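Side-chain contacts in hypothetical multiheme protein (Ignicoccus hospitalis KIN4/I, PDB 4QO5), which binds eight c-type hemes in a membrane-associated chain and probably transfers electrons: residues A[48-51]-A[52-55]; A[61-65]-A[66-70]. One frame throughout, in Å; residues are numbered along the deposited sequence.

Interaction 1: residues A[48-51]-A[52-55]. With HEC (heme c), chain D.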
loop_
_atom_site.group_PDB
_atom_site.type_symbol
_atom_site.label_atom_id
_atom_site.label_comp_id
_atom_site.label_asym_id
_atom_site.label_seq_id
_atom_site.Cartn_x
_atom_site.Cartn_y
_atom_site.Cartn_z
ATOM N N PRO A 48 -17.108 17.031 -33.459
ATOM C CA PRO A 48 -18.456 17.000 -32.879
ATOM C C PRO A 48 -19.515 16.536 -33.873
ATOM O O PRO A 48 -20.411 15.771 -33.500
ATOM C CB PRO A 48 -18.682 18.459 -32.474
ATOM C CG PRO A 48 -17.287 18.916 -32.088
ATOM C CD PRO A 48 -16.409 18.294 -33.144
ATOM N N ALA A 49 -19.402 16.960 -35.129
ATOM C CA ALA A 49 -20.350 16.515 -36.149
ATOM C C ALA A 49 -20.276 14.997 -36.398
ATOM O O ALA A 49 -21.301 14.351 -36.627
ATOM C CB ALA A 49 -20.143 17.285 -37.445
ATOM N N GLU A 50 -19.065 14.441 -36.354
ATOM C CA GLU A 50 -18.884 12.991 -36.469
ATOM C C GLU A 50 -19.434 12.241 -35.264
ATOM O O GLU A 50 -20.054 11.184 -35.413
ATOM C CB GLU A 50 -17.398 12.647 -36.671
ATOM C CG GLU A 50 -16.906 13.039 -38.064
ATOM C CD GLU A 50 -15.387 13.037 -38.214
ATOM O OE1 GLU A 50 -14.937 13.212 -39.369
ATOM O OE2 GLU A 50 -14.655 12.874 -37.201
ATOM N N ALA A 51 -19.199 12.772 -34.065
ATOM C CA ALA A 51 -19.704 12.120 -32.859
ATOM C C ALA A 51 -21.228 12.080 -32.874
ATOM O O ALA A 51 -21.834 11.088 -32.467
ATOM C CB ALA A 51 -19.208 12.819 -31.623
ATOM N N TRP A 52 -21.847 13.153 -33.355
ATOM C CA TRP A 52 -23.310 13.182 -33.430
ATOM C C TRP A 52 -23.932 12.184 -34.421
ATOM O O TRP A 52 -25.135 11.926 -34.367
ATOM C CB TRP A 52 -23.852 14.612 -33.638
ATOM C CG TRP A 52 -24.101 15.273 -32.314
ATOM C CD1 TRP A 52 -23.326 16.215 -31.703
ATOM C CD2 TRP A 52 -25.173 14.984 -31.412
ATOM N NE1 TRP A 52 -23.861 16.546 -30.482
ATOM C CE2 TRP A 52 -24.993 15.796 -30.278
ATOM C CE3 TRP A 52 -26.266 14.111 -31.453
ATOM C CZ2 TRP A 52 -25.869 15.769 -29.198
ATOM C CZ3 TRP A 52 -27.137 14.084 -30.378
ATOM C CH2 TRP A 52 -26.935 14.909 -29.266
ATOM N N GLN A 53 -23.118 11.604 -35.303
ATOM C CA GLN A 53 -23.613 10.584 -36.228
ATOM C C GLN A 53 -23.760 9.215 -35.557
ATOM O O GLN A 53 -24.451 8.345 -36.080
ATOM C CB GLN A 53 -22.681 10.439 -37.429
ATOM C CG GLN A 53 -22.613 11.667 -38.318
ATOM C CD GLN A 53 -21.466 11.594 -39.308
ATOM O OE1 GLN A 53 -21.016 10.502 -39.674
ATOM N NE2 GLN A 53 -20.974 12.754 -39.735
ATOM N N LYS A 54 -23.103 9.035 -34.415
ATOM C CA LYS A 54 -23.087 7.746 -33.720
ATOM C C LYS A 54 -24.406 7.506 -32.984
ATOM O O LYS A 54 -25.091 8.462 -32.618
ATOM C CB LYS A 54 -21.917 7.703 -32.733
ATOM C CG LYS A 54 -20.555 7.798 -33.404
ATOM C CD LYS A 54 -19.439 7.904 -32.381
ATOM C CE LYS A 54 -18.090 8.039 -33.068
ATOM N NZ LYS A 54 -16.936 7.987 -32.116
ATOM N N PRO A 55 -24.760 6.229 -32.756
ATOM C CA PRO A 55 -26.003 5.913 -32.034
ATOM C C PRO A 55 -25.935 6.432 -30.598
ATOM O O PRO A 55 -24.833 6.563 -30.055
ATOM C CB PRO A 55 -26.028 4.381 -32.023
ATOM C CG PRO A 55 -25.066 3.951 -33.094
ATOM C CD PRO A 55 -24.028 5.019 -33.177
HETATM FE FE HEC D . -14.708 16.146 -25.001
HETATM C CHA HEC D . -14.912 12.899 -26.061
HETATM C CHB HEC D . -14.054 15.056 -21.816
HETATM C CHC HEC D . -14.138 19.321 -24.094
HETATM C CHD HEC D . -15.800 17.273 -28.053
HETATM N NA HEC D . -14.493 14.323 -24.114
HETATM C C1A HEC D . -14.615 13.099 -24.736
HETATM C C2A HEC D . -14.332 12.060 -23.771
HETATM C C3A HEC D . -14.101 12.673 -22.596
HETATM C C4A HEC D . -14.201 14.100 -22.791
HETATM C CMA HEC D . -13.770 12.010 -21.241
HETATM C CAA HEC D . -14.364 10.529 -24.071
HETATM C CBA HEC D . -12.917 10.064 -24.270
HETATM C CGA HEC D . -12.837 8.558 -24.371
HETATM O O1A HEC D . -13.850 7.876 -24.674
HETATM O O2A HEC D . -11.719 8.033 -24.145
HETATM N NB HEC D . -14.275 16.949 -23.312
HETATM C C1B HEC D . -13.935 16.380 -22.107
HETATM C C2B HEC D . -13.439 17.380 -21.222
HETATM C C3B HEC D . -13.421 18.540 -21.924
HETATM C C4B HEC D . -13.948 18.298 -23.213
HETATM C CMB HEC D . -12.974 17.047 -19.789
HETATM C CAB HEC D . -12.936 19.964 -21.664
HETATM C CBB HEC D . -11.626 19.981 -20.794
HETATM N NC HEC D . -14.981 17.963 -25.863
HETATM C C1C HEC D . -14.640 19.177 -25.353
HETATM C C2C HEC D . -15.137 20.227 -26.231
HETATM C C3C HEC D . -15.288 19.607 -27.427
HETATM C C4C HEC D . -15.389 18.196 -27.146
HETATM C CMC HEC D . -14.591 21.667 -26.031
HETATM C CAC HEC D . -15.671 20.106 -28.856
HETATM C CBC HEC D . -15.213 21.520 -29.281
HETATM N ND HEC D . -15.257 15.266 -26.741
HETATM C C1D HEC D . -15.651 15.918 -27.895
HETATM C C2D HEC D . -15.881 14.974 -28.945
HETATM C C3D HEC D . -15.621 13.610 -28.339
HETATM C C4D HEC D . -15.256 13.871 -26.962
HETATM C CMD HEC D . -16.319 15.255 -30.398
HETATM C CAD HEC D . -15.752 12.273 -29.094
HETATM C CBD HEC D . -17.155 11.746 -28.785
HETATM C CGD HEC D . -17.485 10.504 -29.575
HETATM O O1D HEC D . -18.641 9.983 -29.444
HETATM O O2D HEC D . -16.598 10.043 -30.334
#

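Interaction 2: residues A[61-65]-A[66-70]. With HEC (heme c), chain D.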
loop_
_atom_site.group_PDB
_atom_site.type_symbol
_atom_site.label_atom_id
_atom_site.label_comp_id
_atom_site.label_asym_id
_atom_site.label_seq_id
_atom_site.Cartn_x
_atom_site.Cartn_y
_atom_site.Cartn_z
ATOM N N VAL A 61 -20.721 12.824 -26.876
ATOM C CA VAL A 61 -20.978 14.268 -26.837
ATOM C C VAL A 61 -22.435 14.418 -26.438
ATOM O O VAL A 61 -23.217 13.493 -26.641
ATOM C CB VAL A 61 -20.788 14.953 -28.205
ATOM C CG1 VAL A 61 -19.321 15.020 -28.568
ATOM C CG2 VAL A 61 -21.600 14.241 -29.283
ATOM N N SER A 62 -22.815 15.559 -25.863
ATOM C CA SER A 62 -24.182 15.692 -25.404
ATOM C C SER A 62 -24.813 17.051 -25.688
ATOM O O SER A 62 -26.021 17.162 -25.699
ATOM C CB SER A 62 -24.304 15.353 -23.917
ATOM O OG SER A 62 -23.584 16.274 -23.126
ATOM N N THR A 63 -24.004 18.074 -25.949
ATOM C CA THR A 63 -24.579 19.335 -26.403
ATOM C C THR A 63 -25.082 19.151 -27.831
ATOM O O THR A 63 -24.326 18.717 -28.690
ATOM C CB THR A 63 -23.557 20.476 -26.375
ATOM O OG1 THR A 63 -22.989 20.592 -25.064
ATOM C CG2 THR A 63 -24.233 21.802 -26.753
ATOM N N PRO A 64 -26.361 19.483 -28.097
ATOM C CA PRO A 64 -26.892 19.287 -29.451
ATOM C C PRO A 64 -26.023 19.960 -30.505
ATOM O O PRO A 64 -25.503 21.040 -30.246
ATOM C CB PRO A 64 -28.265 19.963 -29.389
ATOM C CG PRO A 64 -28.661 19.849 -27.955
ATOM C CD PRO A 64 -27.387 19.995 -27.170
ATOM N N LEU A 65 -25.871 19.331 -31.667
ATOM C CA LEU A 65 -24.946 19.835 -32.672
ATOM C C LEU A 65 -25.260 21.271 -33.056
ATOM O O LEU A 65 -24.341 22.081 -33.200
ATOM C CB LEU A 65 -24.923 18.950 -33.921
ATOM C CG LEU A 65 -23.848 19.282 -34.964
ATOM C CD1 LEU A 65 -22.411 19.188 -34.418
ATOM C CD2 LEU A 65 -24.015 18.358 -36.162
ATOM N N ASP A 66 -26.545 21.597 -33.203
ATOM C CA ASP A 66 -26.908 22.952 -33.613
ATOM C C ASP A 66 -26.686 24.010 -32.523
ATOM O O ASP A 66 -26.846 25.206 -32.771
ATOM C CB ASP A 66 -28.343 23.016 -34.178
ATOM C CG ASP A 66 -29.407 22.602 -33.168
ATOM O OD1 ASP A 66 -29.074 22.333 -31.998
ATOM O OD2 ASP A 66 -30.599 22.561 -33.548
ATOM N N GLU A 67 -26.320 23.570 -31.324
ATOM C CA GLU A 67 -25.995 24.485 -30.234
ATOM C C GLU A 67 -24.494 24.553 -29.961
ATOM O O GLU A 67 -24.053 25.269 -29.064
ATOM C CB GLU A 67 -26.746 24.091 -28.967
ATOM C CG GLU A 67 -28.269 24.161 -29.151
ATOM C CD GLU A 67 -29.027 23.990 -27.847
ATOM O OE1 GLU A 67 -28.712 24.715 -26.878
ATOM O OE2 GLU A 67 -29.937 23.133 -27.795
ATOM N N ILE A 68 -23.719 23.774 -30.708
ATOM C CA ILE A 68 -22.257 23.867 -30.656
ATOM C C ILE A 68 -21.880 24.909 -31.701
ATOM O O ILE A 68 -22.399 24.870 -32.811
ATOM C CB ILE A 68 -21.599 22.519 -31.009
ATOM C CG1 ILE A 68 -21.948 21.461 -29.960
ATOM C CG2 ILE A 68 -20.071 22.641 -31.146
ATOM C CD1 ILE A 68 -21.328 20.079 -30.247
ATOM N N PRO A 69 -20.991 25.847 -31.348
ATOM C CA PRO A 69 -20.597 26.903 -32.300
ATOM C C PRO A 69 -20.115 26.318 -33.637
ATOM O O PRO A 69 -19.352 25.345 -33.663
ATOM C CB PRO A 69 -19.452 27.613 -31.579
ATOM C CG PRO A 69 -19.711 27.378 -30.114
ATOM C CD PRO A 69 -20.342 26.000 -30.032
ATOM N N ALA A 70 -20.575 26.907 -34.735
ATOM C CA ALA A 70 -20.306 26.396 -36.081
ATOM C C ALA A 70 -18.829 26.149 -36.372
ATOM O O ALA A 70 -18.484 25.163 -37.015
ATOM C CB ALA A 70 -20.900 27.337 -37.131
HETATM FE FE HEC D . -14.708 16.146 -25.001
HETATM C CHA HEC D . -14.912 12.899 -26.061
HETATM C CHB HEC D . -14.054 15.056 -21.816
HETATM C CHC HEC D . -14.138 19.321 -24.094
HETATM C CHD HEC D . -15.800 17.273 -28.053
HETATM N NA HEC D . -14.493 14.323 -24.114
HETATM C C1A HEC D . -14.615 13.099 -24.736
HETATM C C2A HEC D . -14.332 12.060 -23.771
HETATM C C3A HEC D . -14.101 12.673 -22.596
HETATM C C4A HEC D . -14.201 14.100 -22.791
HETATM C CMA HEC D . -13.770 12.010 -21.241
HETATM C CAA HEC D . -14.364 10.529 -24.071
HETATM C CBA HEC D . -12.917 10.064 -24.270
HETATM C CGA HEC D . -12.837 8.558 -24.371
HETATM O O1A HEC D . -13.850 7.876 -24.674
HETATM O O2A HEC D . -11.719 8.033 -24.145
HETATM N NB HEC D . -14.275 16.949 -23.312
HETATM C C1B HEC D . -13.935 16.380 -22.107
HETATM C C2B HEC D . -13.439 17.380 -21.222
HETATM C C3B HEC D . -13.421 18.540 -21.924
HETATM C C4B HEC D . -13.948 18.298 -23.213
HETATM C CMB HEC D . -12.974 17.047 -19.789
HETATM C CAB HEC D . -12.936 19.964 -21.664
HETATM C CBB HEC D . -11.626 19.981 -20.794
HETATM N NC HEC D . -14.981 17.963 -25.863
HETATM C C1C HEC D . -14.640 19.177 -25.353
HETATM C C2C HEC D . -15.137 20.227 -26.231
HETATM C C3C HEC D . -15.288 19.607 -27.427
HETATM C C4C HEC D . -15.389 18.196 -27.146
HETATM C CMC HEC D . -14.591 21.667 -26.031
HETATM C CAC HEC D . -15.671 20.106 -28.856
HETATM C CBC HEC D . -15.213 21.520 -29.281
HETATM N ND HEC D . -15.257 15.266 -26.741
HETATM C C1D HEC D . -15.651 15.918 -27.895
HETATM C C2D HEC D . -15.881 14.974 -28.945
HETATM C C3D HEC D . -15.621 13.610 -28.339
HETATM C C4D HEC D . -15.256 13.871 -26.962
HETATM C CMD HEC D . -16.319 15.255 -30.398
HETATM C CAD HEC D . -15.752 12.273 -29.094
HETATM C CBD HEC D . -17.155 11.746 -28.785
HETATM C CGD HEC D . -17.485 10.504 -29.575
HETATM O O1D HEC D . -18.641 9.983 -29.444
HETATM O O2D HEC D . -16.598 10.043 -30.334
#

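Interaction 1: residues A[48-51]-A[52-55]
Helix 48-51 runs on into a type I beta turn, Ala-51 to Lys-54, beside a heme c; in this turn Lys-54 N donates to Ala-51 O at 3.1 Å. Just before it, Trp-52 N bonds Pro-48 O at 3.0 Å, the i+4 bond of an alpha turn, and Gln-53 N bonds Glu-50 O at 3.1 Å, a step of three residues that tightens the coil. The carbonyl of Pro-48 also lies at the edge of the indole, near its plane, with Trp-52 CD1 3.5 Å from Pro-48 O. Lys-54 is extended beyond CG (chi2 174°, chi3 -178°, chi4 -173°), its CB over Ala-51 O, and carries NZ to heme O2D at 2.7 Å, while Ala-51 CB packs against the same propionate, 3.5 Å from CGD. A methionine in place of Lys-54 would probably leave this carboxylate without its ammonium partner. Gln-53 lays its CG alongside Ala-49 O (3.4 Å). Beyond the turn, the chain runs on into the loop that leads to helix 70-73; Trp-52 NE1 bonds Thr-63 O of that loop, and the backbone of Ala-49 is hydrogen-bonded to that of Arg-73 at the end of helix 70-73.

Interaction 2: residues A[61-65]-A[66-70]
Thr-63 and Ile-68 meet obliquely, Thr-63 CG2 lying 4.0 Å from Ile-68 CG1. The threonine methyl stands anti to its own backbone N, which leaves OG1 hydrogen-bonded to Ala-111 O and Arg-115 N; the hydroxyl of this buried side chain is thus satisfied while its methyl packs. Ile-68 CD1 comes to 3.6 Å from Thr-63 O. The same threonine methyl also meets Glu-67, which crosses Thr-63 at about a right angle, its CB 4.1 Å from Thr-63 CG2. The Glu-67 side chain then crosses Pro-64 obliquely and sets OE2 against a corner of the proline ring, 3.5 Å from Pro-64 CG, while OE1 forms a salt bridge with Arg-115. The backbone beneath is a single turn of 3-10 helix: Glu-67 N donates to Pro-64 O at 2.9 Å and Ile-68 N to Leu-65 O at 3.1 Å. Asp-66 holds CG between its backbone N and carbonyl carbon (chi1 61°), and this brings OD1 back to 3.6 Å from Pro-64 CB. Leu-65 adds a looser apolar touch through CD1, 4.4 Å from Ile-68 CD1, and also packs on Trp-52. At the heme end of the segment, Val-61 CG1 rests against C2D and the CMD methyl of the porphyrin.

In the fold
Both interactions are partly buried local turns beside the same heme c, their centres about 10 Å apart. Interaction 1 joins a short helix to the turn after it and adds a charged grip on a propionate; interaction 2 meets the heme through valine alone and otherwise combines apolar packing with carboxylates on the exposed side, one paired with Arg-115. They also pack directly, Ala-51 CB lying 3.6 Å from Val-61 CG2. Ile-68 also touches Pro-48, bringing 66-70 back to helix 48-51. Arg-73 links to both, through the backbone of Ala-49 and through its NE to Ile-68 O, whereas the segment containing His-114, an axial heme ligand, borders interaction 2.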